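Local coordinates for ABC transporter, periplasmic substrate-binding protein (PDB 1TWY) that probably binds phosphate in the periplasm and hands it to an ABC-type importer in the inner membrane, at residues L118-L123 and T232-R237; G125-Q130 and Y157-L162; T132-V137 and Q199-I204; L165-T168 and E173-D176. One frame throughout, in Å; residues are numbered along the deposited sequence.

In the fold
The four contacts cluster around helices 120-128 and 154-163 in what is probably a two-lobed phosphate receptor, with interaction 1 at the strand that leads away to the rest of the fold. Helix 120-128 serves interactions 1 and 2, whose centres are about 10 Å apart and which are tied by a hydrogen bond from Arg-120 NH1 to Leu-162 O. Interaction 3 extends the packing on the sheet side: Phe-159 stacks on Phe-203, and Tyr-127 OH, bonded to Val-147 O, packs beside Gly-202. Interaction 4 is a hairpin that follows helix 154-163, its centre about 9 Å from that of interaction 2. The hairpin also carries the magnesium ion, about 11 Å from the side chain of Tyr-127 and about 10 Å from that of Arg-120.

Interaction 1 (L118-L123 and T232-R237); sequences LTREQL and TYQLSR
Arg-120 lays the edge of its guanidinium against the end of the Gln-234 side chain. NH2 donates to Gln-234 OE1 at 2.7 Å, and the bond is nearly straight, 168° at the hydrogen. The oxygen lies almost in the guanidinium plane, while the guanidinium and amide planes are only 16° apart, so the two flat groups meet as nearly coplanar plates although their chains cross at about a right angle. Arg-120 sets off with CG anti to the backbone N (chi1 -179°), then bends at chi3, which turns the guanidinium toward Gln-234, whose chain is extended beyond CG. One water closes the arrangement by accepting from Arg-120 NE at 2.8 Å and from Gln-234 NE2 at 3.0 Å. With OE1 on one N-H and the water joining two more, the amide is held against rotation.

Around Arg-120, Thr-119 (the N-cap) and Gln-122 form a capping box: Gln-122 N donates to Thr-119 OG1, and Thr-119 N to Gln-122 OE1. The contact joins the first turn of helix 120-128 to the turn leading into strand 236-243, and Arg-120 NH1 continues to Leu-162 O on helix 154-163, while Leu-123 and Leu-235 both pack on Phe-218 of strand 214-218.

Interaction 2 (G125-Q130 and Y157-L162); sequences GIYKGQ and YSFESL
The hydroxyl of Tyr-127 is hydrogen-bonded to the backbone O of Val-147 on strand 145-149, and this fixes the far end of a ring whose face receives the edge of Phe-159. The pair is T-shaped: ring centroids stand 4.8 Å apart and the planes are turned by 61°. Phe-159 CE2 sits over the middle of the tyrosine ring, and its closest approach is to Tyr-127 CD2, at 3.7 Å. Phe-159 CZ lies over the other side of the same face, 3.8 Å from Tyr-127 CE1, which places one whole C-C edge of the phenylalanine across the tyrosine. Phe-159 reaches this position by swinging CG anti to its backbone N (chi1 171°), which sends the ring toward helix 120-128.

Soon after Tyr-127 the helix ends in a Schellman motif. Gly-129 takes a positive phi of 88° and donates to Ile-126 O, and Gln-130 N makes a weak bond back to Gly-125 O. Leu-165 packs on both side chains, and Phe-159 also stacks with Phe-203. Between residues 125-130 and 157-162 the meeting is thus purely aromatic: the CE2-CZ edge of Phe-159 points at the pi face of Tyr-127, whose single polar atom is satisfied by the sheet and so can stay buried.

Interaction 3 (T132-V137 and Q199-I204); sequences TNWKQV and QAVGFI
A short 3-10 turn at residues 134-136, opened by an Asx turn, sets Trp-134 against the start of strand 200-205 in the mixed sheet, beside strand 145-149. The indole presents its edge. NE1 donates to Gln-199 O at 2.9 Å, with 162° at the hydrogen and the oxygen practically in the ring plane. Seen from the acceptor the fit is less regular: the nitrogen stands 50° out of the carbonyl plane, above it and off the lone pairs. The bond nevertheless gives the only polar atom of a buried ring a partner. The six-membered end of the indole carries on along the strand, where CH2 rests on Val-201 CB at 3.8 Å, again near the ring plane. Trp-134 keeps CG anti to its carbonyl carbon (chi1 -78°), which carries the indole away from the turn and out to the strand.

The turn itself is well braced by side chains on its own backbone. Asn-133 OD1 accepts from Lys-135 N on a lone pair in the carbonyl plane, which defines the Asx turn, while Asn-133 ND2 goes to Asp-141. Backbone bonds from Gln-136 N to Asn-133 O and from Val-137 N to Trp-134 O follow the 3-10 pattern. Around the indole, Val-109 and Ile-144 add further packing, and the backbone of Gln-199 and Val-201 pairs with strand 145-149. Gln-136 folds back over the start of the turn, where its OE1 accepts two N-H groups at once, from Thr-132 N at 2.9 Å and Asn-133 N at 3.2 Å.

Interaction 4 (L165-T168 and E173-D176); sequences LTKT and EVSD. With MG (magnesium ion), chain J.
The carboxylate of Glu-173 is gripped by two threonine hydroxyls from the facing strand. Thr-166 OG1 donates at 2.6 Å to Glu-173 OE1, which accepts on its anti lone pair, pointing away from the other oxygen. Thr-168 OG1 donates, also at 2.6 Å, to Glu-173 OE2, which accepts on its syn lone pair. Glu-173 bends at chi2 (-47°) and so curls its carboxylate back over the neighbouring strand; two short bonds, one to each oxygen, then fix its rotation and probably favour the charged form.

Beneath it the backbones form an antiparallel beta hairpin. Lys-167 and Val-174 are its hydrogen-bonded pair, with Lys-167 N to Val-174 O at 2.8 Å and Val-174 N to Lys-167 O at 2.9 Å. Farther from the turn, Asp-176 N donates to Leu-165 O at 2.8 Å. On the face opposite Glu-173, the extended Lys-167 chain runs beside Val-174, its CE 4.1 Å from Val-174 CG1. It crosses Asp-176 at about a right angle; the salt bridge from Lys-167 NZ to Asp-176 OD1 is long, at 3.9 Å, but a water bonds to both groups.

Thr-166 O binds the magnesium ion at 2.4 Å, alongside two waters and Gly-164 O. At its base the hairpin is fastened to two helices, 120-128 and 154-163: Asp-176 OD2 pairs with Lys-128 on the first, Ser-175 OG bonds to Glu-160 on the second, and Leu-165 packs on Tyr-124 and Lys-128 of helix 120-128.

Interaction 1 (L118-L123 and T232-R237)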
loop_
_atom_site.group_PDB
_atom_site.type_symbol
_atom_site.label_atom_id
_atom_site.label_comp_id
_atom_site.label_asym_id
_atom_site.label_seq_id
_atom_site.Cartn_x
_atom_site.Cartn_y
_atom_site.Cartn_z
ATOM N N LEU A 118 16.293 10.643 -1.065
ATOM C CA LEU A 118 16.802 9.967 0.130
ATOM C C LEU A 118 17.061 8.575 -0.208
ATOM O O LEU A 118 16.343 8.008 -1.059
ATOM C CB LEU A 118 15.788 10.048 1.325
ATOM C CG LEU A 118 15.565 11.409 2.021
ATOM C CD1 LEU A 118 14.484 11.406 2.989
ATOM C CD2 LEU A 118 16.879 11.938 2.689
ATOM N N THR A 119 18.141 8.014 0.362
ATOM C CA THR A 119 18.342 6.571 0.238
ATOM C C THR A 119 17.545 5.838 1.289
ATOM O O THR A 119 17.017 6.415 2.225
ATOM C CB THR A 119 19.828 6.192 0.451
ATOM O OG1 THR A 119 20.254 6.581 1.775
ATOM C CG2 THR A 119 20.681 6.986 -0.548
ATOM N N ARG A 120 17.508 4.521 1.136
ATOM C CA ARG A 120 16.912 3.654 2.154
ATOM C C ARG A 120 17.511 3.869 3.531
ATOM O O ARG A 120 16.774 4.020 4.524
ATOM C CB ARG A 120 17.176 2.207 1.694
ATOM C CG ARG A 120 16.581 1.199 2.646
ATOM C CD ARG A 120 16.746 -0.194 2.112
ATOM N NE ARG A 120 15.770 -0.315 1.047
ATOM C CZ ARG A 120 14.500 -0.641 1.306
ATOM N NH1 ARG A 120 14.110 -0.822 2.558
ATOM N NH2 ARG A 120 13.584 -0.750 0.347
ATOM N N GLU A 121 18.850 3.873 3.658
ATOM C CA GLU A 121 19.389 4.079 4.953
ATOM C C GLU A 121 19.141 5.403 5.546
ATOM O O GLU A 121 18.944 5.492 6.748
ATOM C CB GLU A 121 20.955 3.901 5.007
ATOM C CG GLU A 121 21.432 2.507 5.115
ATOM C CD GLU A 121 21.022 1.859 6.419
ATOM O OE1 GLU A 121 21.597 2.109 7.531
ATOM O OE2 GLU A 121 20.065 1.131 6.319
ATOM N N GLN A 122 19.131 6.468 4.744
ATOM C CA GLN A 122 18.752 7.769 5.262
ATOM C C GLN A 122 17.350 7.800 5.772
ATOM O O GLN A 122 17.079 8.238 6.844
ATOM C CB GLN A 122 18.947 8.796 4.182
ATOM C CG GLN A 122 20.461 9.004 3.803
ATOM C CD GLN A 122 20.696 9.967 2.628
ATOM O OE1 GLN A 122 19.874 9.989 1.701
ATOM N NE2 GLN A 122 21.634 10.879 2.781
ATOM N N LEU A 123 16.412 7.358 4.953
ATOM C CA LEU A 123 15.020 7.357 5.436
ATOM C C LEU A 123 14.806 6.485 6.583
ATOM O O LEU A 123 14.075 6.832 7.488
ATOM C CB LEU A 123 14.100 6.991 4.248
ATOM C CG LEU A 123 12.588 7.253 4.461
ATOM C CD1 LEU A 123 12.293 8.684 4.700
ATOM C CD2 LEU A 123 11.899 6.761 3.201
ATOM N N THR A 232 11.846 0.078 -10.686
ATOM C CA THR A 232 13.009 0.914 -10.414
ATOM C C THR A 232 12.739 1.784 -9.199
ATOM O O THR A 232 13.625 2.087 -8.459
ATOM C CB THR A 232 13.521 1.682 -11.647
ATOM O OG1 THR A 232 12.638 2.715 -12.082
ATOM C CG2 THR A 232 13.628 0.736 -12.853
ATOM N N TYR A 233 11.478 2.164 -8.999
ATOM C CA TYR A 233 11.082 2.828 -7.745
ATOM C C TYR A 233 10.606 1.795 -6.722
ATOM O O TYR A 233 9.667 1.077 -6.965
ATOM C CB TYR A 233 10.047 3.933 -8.058
ATOM C CG TYR A 233 9.626 4.694 -6.812
ATOM C CD1 TYR A 233 10.346 5.788 -6.411
ATOM C CD2 TYR A 233 8.469 4.406 -6.177
ATOM C CE1 TYR A 233 9.966 6.525 -5.266
ATOM C CE2 TYR A 233 8.085 5.142 -5.007
ATOM C CZ TYR A 233 8.801 6.194 -4.631
ATOM O OH TYR A 233 8.500 6.970 -3.537
ATOM N N GLN A 234 11.260 1.730 -5.581
ATOM C CA GLN A 234 11.110 0.636 -4.667
ATOM C C GLN A 234 9.827 0.733 -3.773
ATOM O O GLN A 234 9.457 -0.290 -3.220
ATOM C CB GLN A 234 12.345 0.429 -3.742
ATOM C CG GLN A 234 13.662 -0.006 -4.415
ATOM C CD GLN A 234 14.787 -0.034 -3.315
ATOM O OE1 GLN A 234 14.540 -0.495 -2.139
ATOM N NE2 GLN A 234 15.917 0.546 -3.641
ATOM N N LEU A 235 9.225 1.940 -3.537
ATOM C CA LEU A 235 8.261 2.101 -2.531
ATOM C C LEU A 235 6.859 1.847 -3.094
ATOM O O LEU A 235 6.081 2.713 -3.449
ATOM C CB LEU A 235 8.352 3.500 -1.881
ATOM C CG LEU A 235 9.636 3.625 -1.034
ATOM C CD1 LEU A 235 9.629 5.039 -0.412
ATOM C CD2 LEU A 235 10.039 2.499 0.011
ATOM N N SER A 236 6.595 0.576 -3.287
ATOM C CA SER A 236 5.314 0.174 -3.794
ATOM C C SER A 236 4.949 -1.151 -3.156
ATOM O O SER A 236 5.766 -1.885 -2.631
ATOM C CB SER A 236 5.335 0.017 -5.273
ATOM O OG SER A 236 5.931 -1.203 -5.592
ATOM N N ARG A 237 3.685 -1.454 -3.190
ATOM C CA ARG A 237 3.226 -2.688 -2.599
ATOM C C ARG A 237 2.271 -3.331 -3.600
ATOM O O ARG A 237 1.645 -2.631 -4.379
ATOM C CB ARG A 237 2.470 -2.437 -1.290
ATOM C CG ARG A 237 1.247 -1.626 -1.454
ATOM C CD ARG A 237 0.745 -1.084 -0.169
ATOM N NE ARG A 237 -0.335 -0.155 -0.369
ATOM C CZ ARG A 237 -1.346 0.035 0.482
ATOM N NH1 ARG A 237 -1.348 -0.634 1.586
ATOM N NH2 ARG A 237 -2.370 0.871 0.203
HETATM O O HOH W 1 17.443 0.349 -1.112
#

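Interaction 2 (G125-Q130 and Y157-L162)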
loop_
_atom_site.group_PDB
_atom_site.type_symbol
_atom_site.label_atom_id
_atom_site.label_comp_id
_atom_site.label_asym_id
_atom_site.label_seq_id
_atom_site.Cartn_x
_atom_site.Cartn_y
_atom_site.Cartn_z
ATOM N N GLY A 125 17.044 5.698 8.919
ATOM C CA GLY A 125 17.559 6.493 10.007
ATOM C C GLY A 125 16.813 7.666 10.533
ATOM O O GLY A 125 16.682 7.898 11.776
ATOM N N ILE A 126 16.149 8.361 9.594
ATOM C CA ILE A 126 15.258 9.428 10.024
ATOM C C ILE A 126 14.018 8.943 10.816
ATOM O O ILE A 126 13.723 9.385 11.912
ATOM C CB ILE A 126 14.815 10.217 8.740
ATOM C CG1 ILE A 126 15.974 11.073 8.214
ATOM C CG2 ILE A 126 13.564 11.116 9.039
ATOM C CD1 ILE A 126 15.794 11.561 6.847
ATOM N N TYR A 127 13.358 7.911 10.303
ATOM C CA TYR A 127 12.181 7.340 10.973
ATOM C C TYR A 127 12.526 6.652 12.270
ATOM O O TYR A 127 11.714 6.622 13.162
ATOM C CB TYR A 127 11.304 6.483 10.014
ATOM C CG TYR A 127 10.341 7.401 9.290
ATOM C CD1 TYR A 127 10.729 8.132 8.200
ATOM C CD2 TYR A 127 9.061 7.499 9.710
ATOM C CE1 TYR A 127 9.879 9.043 7.593
ATOM C CE2 TYR A 127 8.164 8.366 9.053
ATOM C CZ TYR A 127 8.554 9.110 8.071
ATOM O OH TYR A 127 7.709 10.058 7.430
ATOM N N LYS A 128 13.796 6.193 12.426
ATOM C CA LYS A 128 14.206 5.613 13.683
ATOM C C LYS A 128 14.583 6.621 14.724
ATOM O O LYS A 128 14.685 6.233 15.875
ATOM C CB LYS A 128 15.435 4.721 13.524
ATOM C CG LYS A 128 15.162 3.386 12.950
ATOM C CD LYS A 128 14.603 2.372 13.923
ATOM C CE LYS A 128 15.667 1.776 14.886
ATOM N NZ LYS A 128 15.009 1.436 16.176
ATOM N N GLY A 129 14.805 7.843 14.359
ATOM C CA GLY A 129 15.197 8.898 15.215
ATOM C C GLY A 129 16.735 8.943 15.358
ATOM O O GLY A 129 17.229 9.746 16.172
ATOM N N GLN A 130 17.442 8.211 14.529
ATOM C CA GLN A 130 18.910 8.211 14.525
ATOM C C GLN A 130 19.479 9.411 13.793
ATOM O O GLN A 130 20.498 10.001 14.189
ATOM C CB GLN A 130 19.432 6.956 13.883
ATOM C CG GLN A 130 19.114 5.689 14.640
ATOM C CD GLN A 130 19.330 4.391 13.780
ATOM O OE1 GLN A 130 19.753 4.429 12.602
ATOM N NE2 GLN A 130 18.966 3.255 14.357
ATOM N N TYR A 157 1.371 0.742 7.593
ATOM C CA TYR A 157 1.860 -0.614 7.734
ATOM C C TYR A 157 2.776 -0.949 6.558
ATOM O O TYR A 157 3.849 -1.510 6.741
ATOM C CB TYR A 157 0.641 -1.571 7.803
ATOM C CG TYR A 157 1.110 -2.964 7.889
ATOM C CD1 TYR A 157 1.467 -3.634 6.707
ATOM C CD2 TYR A 157 1.243 -3.605 9.108
ATOM C CE1 TYR A 157 1.960 -4.897 6.754
ATOM C CE2 TYR A 157 1.726 -4.927 9.148
ATOM C CZ TYR A 157 2.091 -5.531 7.953
ATOM O OH TYR A 157 2.559 -6.822 7.885
ATOM N N SER A 158 2.365 -0.635 5.339
ATOM C CA SER A 158 3.179 -0.890 4.134
ATOM C C SER A 158 4.427 -0.052 4.157
ATOM O O SER A 158 5.422 -0.554 3.827
ATOM C CB SER A 158 2.345 -0.595 2.944
ATOM O OG SER A 158 1.223 -1.467 2.900
ATOM N N PHE A 159 4.377 1.190 4.579
ATOM C CA PHE A 159 5.617 2.025 4.597
ATOM C C PHE A 159 6.655 1.374 5.572
ATOM O O PHE A 159 7.813 1.223 5.240
ATOM C CB PHE A 159 5.282 3.416 5.078
ATOM C CG PHE A 159 6.467 4.312 5.354
ATOM C CD1 PHE A 159 7.115 4.926 4.333
ATOM C CD2 PHE A 159 6.955 4.512 6.688
ATOM C CE1 PHE A 159 8.292 5.669 4.557
ATOM C CE2 PHE A 159 8.076 5.364 6.891
ATOM C CZ PHE A 159 8.704 5.889 5.779
ATOM N N GLU A 160 6.152 1.015 6.704
ATOM C CA GLU A 160 7.025 0.378 7.705
ATOM C C GLU A 160 7.502 -0.964 7.302
ATOM O O GLU A 160 8.726 -1.245 7.449
ATOM C CB GLU A 160 6.416 0.353 9.110
ATOM C CG GLU A 160 6.106 1.695 9.758
ATOM C CD GLU A 160 5.602 1.615 11.137
ATOM O OE1 GLU A 160 5.271 0.603 11.698
ATOM O OE2 GLU A 160 5.338 2.718 11.681
ATOM N N SER A 161 6.674 -1.736 6.619
ATOM C CA SER A 161 7.147 -3.020 6.120
ATOM C C SER A 161 8.214 -2.873 5.029
ATOM O O SER A 161 9.319 -3.476 5.094
ATOM C CB SER A 161 5.955 -3.832 5.612
ATOM O OG SER A 161 6.367 -5.062 5.014
ATOM N N LEU A 162 7.994 -1.940 4.118
ATOM C CA LEU A 162 8.939 -1.682 3.039
ATOM C C LEU A 162 10.306 -1.170 3.576
ATOM O O LEU A 162 11.353 -1.519 3.025
ATOM C CB LEU A 162 8.373 -0.721 1.987
ATOM C CG LEU A 162 7.275 -1.264 1.086
ATOM C CD1 LEU A 162 6.408 -0.152 0.536
ATOM C CD2 LEU A 162 7.958 -2.077 -0.061
#

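Interaction 3 (T132-V137 and Q199-I204)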
loop_
_atom_site.group_PDB
_atom_site.type_symbol
_atom_site.label_atom_id
_atom_site.label_comp_id
_atom_site.label_asym_id
_atom_site.label_seq_id
_atom_site.Cartn_x
_atom_site.Cartn_y
_atom_site.Cartn_z
ATOM N N THR A 132 18.566 13.226 12.932
ATOM C CA THR A 132 17.622 14.176 13.502
ATOM C C THR A 132 17.678 15.626 12.900
ATOM O O THR A 132 16.817 16.445 13.250
ATOM C CB THR A 132 17.724 14.307 14.992
ATOM O OG1 THR A 132 19.078 14.691 15.314
ATOM C CG2 THR A 132 17.454 12.987 15.748
ATOM N N ASN A 133 18.624 15.869 12.013
ATOM C CA ASN A 133 18.785 17.196 11.378
ATOM C C ASN A 133 18.943 17.031 9.939
ATOM O O ASN A 133 19.653 16.141 9.414
ATOM C CB ASN A 133 20.071 17.887 12.010
ATOM C CG ASN A 133 20.198 19.361 11.600
ATOM O OD1 ASN A 133 20.236 19.652 10.413
ATOM N ND2 ASN A 133 20.254 20.259 12.551
ATOM N N TRP A 134 18.257 17.864 9.128
ATOM C CA TRP A 134 18.316 17.816 7.702
ATOM C C TRP A 134 19.712 17.974 7.111
ATOM O O TRP A 134 19.970 17.492 6.097
ATOM C CB TRP A 134 17.393 18.925 7.098
ATOM C CG TRP A 134 15.892 18.535 7.129
ATOM C CD1 TRP A 134 14.967 18.993 7.954
ATOM C CD2 TRP A 134 15.265 17.465 6.371
ATOM N NE1 TRP A 134 13.762 18.373 7.737
ATOM C CE2 TRP A 134 13.903 17.441 6.746
ATOM C CE3 TRP A 134 15.676 16.637 5.341
ATOM C CZ2 TRP A 134 12.991 16.557 6.180
ATOM C CZ3 TRP A 134 14.736 15.743 4.763
ATOM C CH2 TRP A 134 13.413 15.741 5.211
ATOM N N LYS A 135 20.595 18.631 7.835
ATOM C CA LYS A 135 21.979 18.831 7.356
ATOM C C LYS A 135 22.685 17.502 7.175
ATOM O O LYS A 135 23.513 17.349 6.295
ATOM C CB LYS A 135 22.703 19.641 8.453
ATOM C CG LYS A 135 24.128 20.067 8.269
ATOM C CD LYS A 135 24.535 21.005 9.475
ATOM C CE LYS A 135 26.080 21.249 9.585
ATOM N NZ LYS A 135 26.622 22.257 8.639
ATOM N N GLN A 136 22.303 16.529 7.986
ATOM C CA GLN A 136 22.840 15.178 7.880
ATOM C C GLN A 136 22.547 14.471 6.544
ATOM O O GLN A 136 23.287 13.542 6.121
ATOM C CB GLN A 136 22.340 14.333 9.028
ATOM C CG GLN A 136 22.793 14.753 10.346
ATOM C CD GLN A 136 22.323 13.793 11.402
ATOM O OE1 GLN A 136 21.271 13.998 12.077
ATOM N NE2 GLN A 136 23.078 12.639 11.499
ATOM N N VAL A 137 21.477 14.891 5.836
ATOM C CA VAL A 137 21.123 14.233 4.575
ATOM C C VAL A 137 21.083 15.220 3.418
ATOM O O VAL A 137 20.261 15.087 2.493
ATOM C CB VAL A 137 19.768 13.485 4.722
ATOM C CG1 VAL A 137 19.919 12.455 5.791
ATOM C CG2 VAL A 137 18.623 14.467 5.070
ATOM N N GLN A 199 10.280 21.908 8.088
ATOM C CA GLN A 199 11.035 20.827 8.715
ATOM C C GLN A 199 10.471 19.431 8.491
ATOM O O GLN A 199 11.115 18.482 8.857
ATOM C CB GLN A 199 11.131 21.049 10.223
ATOM C CG GLN A 199 9.840 20.916 11.102
ATOM C CD GLN A 199 9.035 22.179 11.338
ATOM O OE1 GLN A 199 8.998 23.010 10.451
ATOM N NE2 GLN A 199 8.392 22.335 12.502
ATOM N N ALA A 200 9.241 19.292 7.954
ATOM C CA ALA A 200 8.585 18.021 8.014
ATOM C C ALA A 200 8.879 17.102 6.825
ATOM O O ALA A 200 9.212 17.508 5.723
ATOM C CB ALA A 200 7.000 18.275 8.049
ATOM N N VAL A 201 8.834 15.809 7.123
ATOM C CA VAL A 201 8.832 14.747 6.142
ATOM C C VAL A 201 7.768 13.806 6.443
ATOM O O VAL A 201 7.377 13.511 7.616
ATOM C CB VAL A 201 10.166 13.938 6.076
ATOM C CG1 VAL A 201 10.585 13.370 7.393
ATOM C CG2 VAL A 201 10.237 12.937 4.895
ATOM N N GLY A 202 7.176 13.323 5.351
ATOM C CA GLY A 202 6.127 12.363 5.500
ATOM C C GLY A 202 5.984 11.494 4.257
ATOM O O GLY A 202 6.824 11.512 3.386
ATOM N N PHE A 203 4.952 10.663 4.274
ATOM C CA PHE A 203 4.640 9.696 3.155
ATOM C C PHE A 203 3.145 9.794 2.875
ATOM O O PHE A 203 2.311 9.984 3.783
ATOM C CB PHE A 203 5.098 8.293 3.423
ATOM C CG PHE A 203 4.579 7.682 4.649
ATOM C CD1 PHE A 203 5.226 7.863 5.866
ATOM C CD2 PHE A 203 3.382 6.986 4.645
ATOM C CE1 PHE A 203 4.713 7.384 7.040
ATOM C CE2 PHE A 203 2.861 6.500 5.869
ATOM C CZ PHE A 203 3.575 6.684 7.055
ATOM N N ILE A 204 2.786 9.615 1.629
ATOM C CA ILE A 204 1.389 9.636 1.150
ATOM C C ILE A 204 1.281 8.663 -0.013
ATOM O O ILE A 204 2.251 8.280 -0.670
ATOM C CB ILE A 204 0.974 11.000 0.633
ATOM C CG1 ILE A 204 1.856 11.550 -0.541
ATOM C CG2 ILE A 204 0.888 12.087 1.759
ATOM C CD1 ILE A 204 1.287 12.946 -1.025
#

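Interaction 4 (L165-T168 and E173-D176)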
loop_
_atom_site.group_PDB
_atom_site.type_symbol
_atom_site.label_atom_id
_atom_site.label_comp_id
_atom_site.label_asym_id
_atom_site.label_seq_id
_atom_site.Cartn_x
_atom_site.Cartn_y
_atom_site.Cartn_z
ATOM N N LEU A 165 11.015 -1.008 9.242
ATOM C CA LEU A 165 10.731 -0.224 10.421
ATOM C C LEU A 165 9.749 -0.886 11.397
ATOM O O LEU A 165 9.062 -0.193 12.108
ATOM C CB LEU A 165 10.228 1.172 10.089
ATOM C CG LEU A 165 11.239 2.142 9.486
ATOM C CD1 LEU A 165 10.587 3.344 8.698
ATOM C CD2 LEU A 165 12.200 2.663 10.564
ATOM N N THR A 166 9.678 -2.192 11.435
ATOM C CA THR A 166 9.006 -2.864 12.492
ATOM C C THR A 166 10.074 -3.725 13.202
ATOM O O THR A 166 11.170 -3.862 12.719
ATOM C CB THR A 166 7.848 -3.754 12.023
ATOM O OG1 THR A 166 8.275 -4.861 11.217
ATOM C CG2 THR A 166 6.876 -2.942 11.160
ATOM N N LYS A 167 9.673 -4.184 14.356
ATOM C CA LYS A 167 10.550 -5.101 15.131
ATOM C C LYS A 167 9.711 -6.218 15.681
ATOM O O LYS A 167 8.549 -6.014 16.063
ATOM C CB LYS A 167 11.160 -4.371 16.263
ATOM C CG LYS A 167 10.240 -3.817 17.329
ATOM C CD LYS A 167 10.952 -2.913 18.412
ATOM C CE LYS A 167 9.936 -2.282 19.312
ATOM N NZ LYS A 167 10.552 -1.369 20.214
ATOM N N THR A 168 10.316 -7.394 15.792
ATOM C CA THR A 168 9.654 -8.524 16.352
ATOM C C THR A 168 9.616 -8.452 17.870
ATOM O O THR A 168 10.638 -8.257 18.570
ATOM C CB THR A 168 10.318 -9.804 15.896
ATOM O OG1 THR A 168 10.466 -9.868 14.479
ATOM C CG2 THR A 168 9.528 -10.996 16.366
ATOM N N GLU A 173 4.871 -8.205 14.948
ATOM C CA GLU A 173 5.677 -7.085 14.535
ATOM C C GLU A 173 5.069 -5.913 15.257
ATOM O O GLU A 173 3.821 -5.822 15.378
ATOM C CB GLU A 173 5.719 -6.871 12.984
ATOM C CG GLU A 173 6.571 -7.795 12.164
ATOM C CD GLU A 173 8.002 -7.990 12.749
ATOM O OE1 GLU A 173 8.837 -7.036 12.612
ATOM O OE2 GLU A 173 8.271 -9.121 13.246
ATOM N N VAL A 174 5.886 -5.031 15.783
ATOM C CA VAL A 174 5.504 -3.814 16.400
ATOM C C VAL A 174 6.197 -2.672 15.660
ATOM O O VAL A 174 7.352 -2.810 15.200
ATOM C CB VAL A 174 6.044 -3.824 17.847
ATOM C CG1 VAL A 174 5.897 -2.474 18.561
ATOM C CG2 VAL A 174 5.303 -4.920 18.571
ATOM N N SER A 175 5.551 -1.517 15.552
ATOM C CA SER A 175 6.212 -0.399 14.906
ATOM C C SER A 175 7.504 -0.013 15.647
ATOM O O SER A 175 7.514 0.137 16.869
ATOM C CB SER A 175 5.291 0.840 14.847
ATOM O OG SER A 175 5.955 1.939 14.315
ATOM N N ASP A 176 8.547 0.268 14.854
ATOM C CA ASP A 176 9.870 0.616 15.417
ATOM C C ASP A 176 10.222 2.071 15.062
ATOM O O ASP A 176 11.367 2.544 15.236
ATOM C CB ASP A 176 10.907 -0.299 14.836
ATOM C CG ASP A 176 12.199 -0.384 15.683
ATOM O OD1 ASP A 176 12.188 -0.139 16.888
ATOM O OD2 ASP A 176 13.210 -0.704 15.094
HETATM MG MG MG J . 13.343 -3.803 11.797
HETATM O O HOH W 2 11.116 1.204 19.001
HETATM O O HOH W 3 12.746 -5.131 10.737
HETATM O O HOH W 4 14.130 -4.623 13.902
#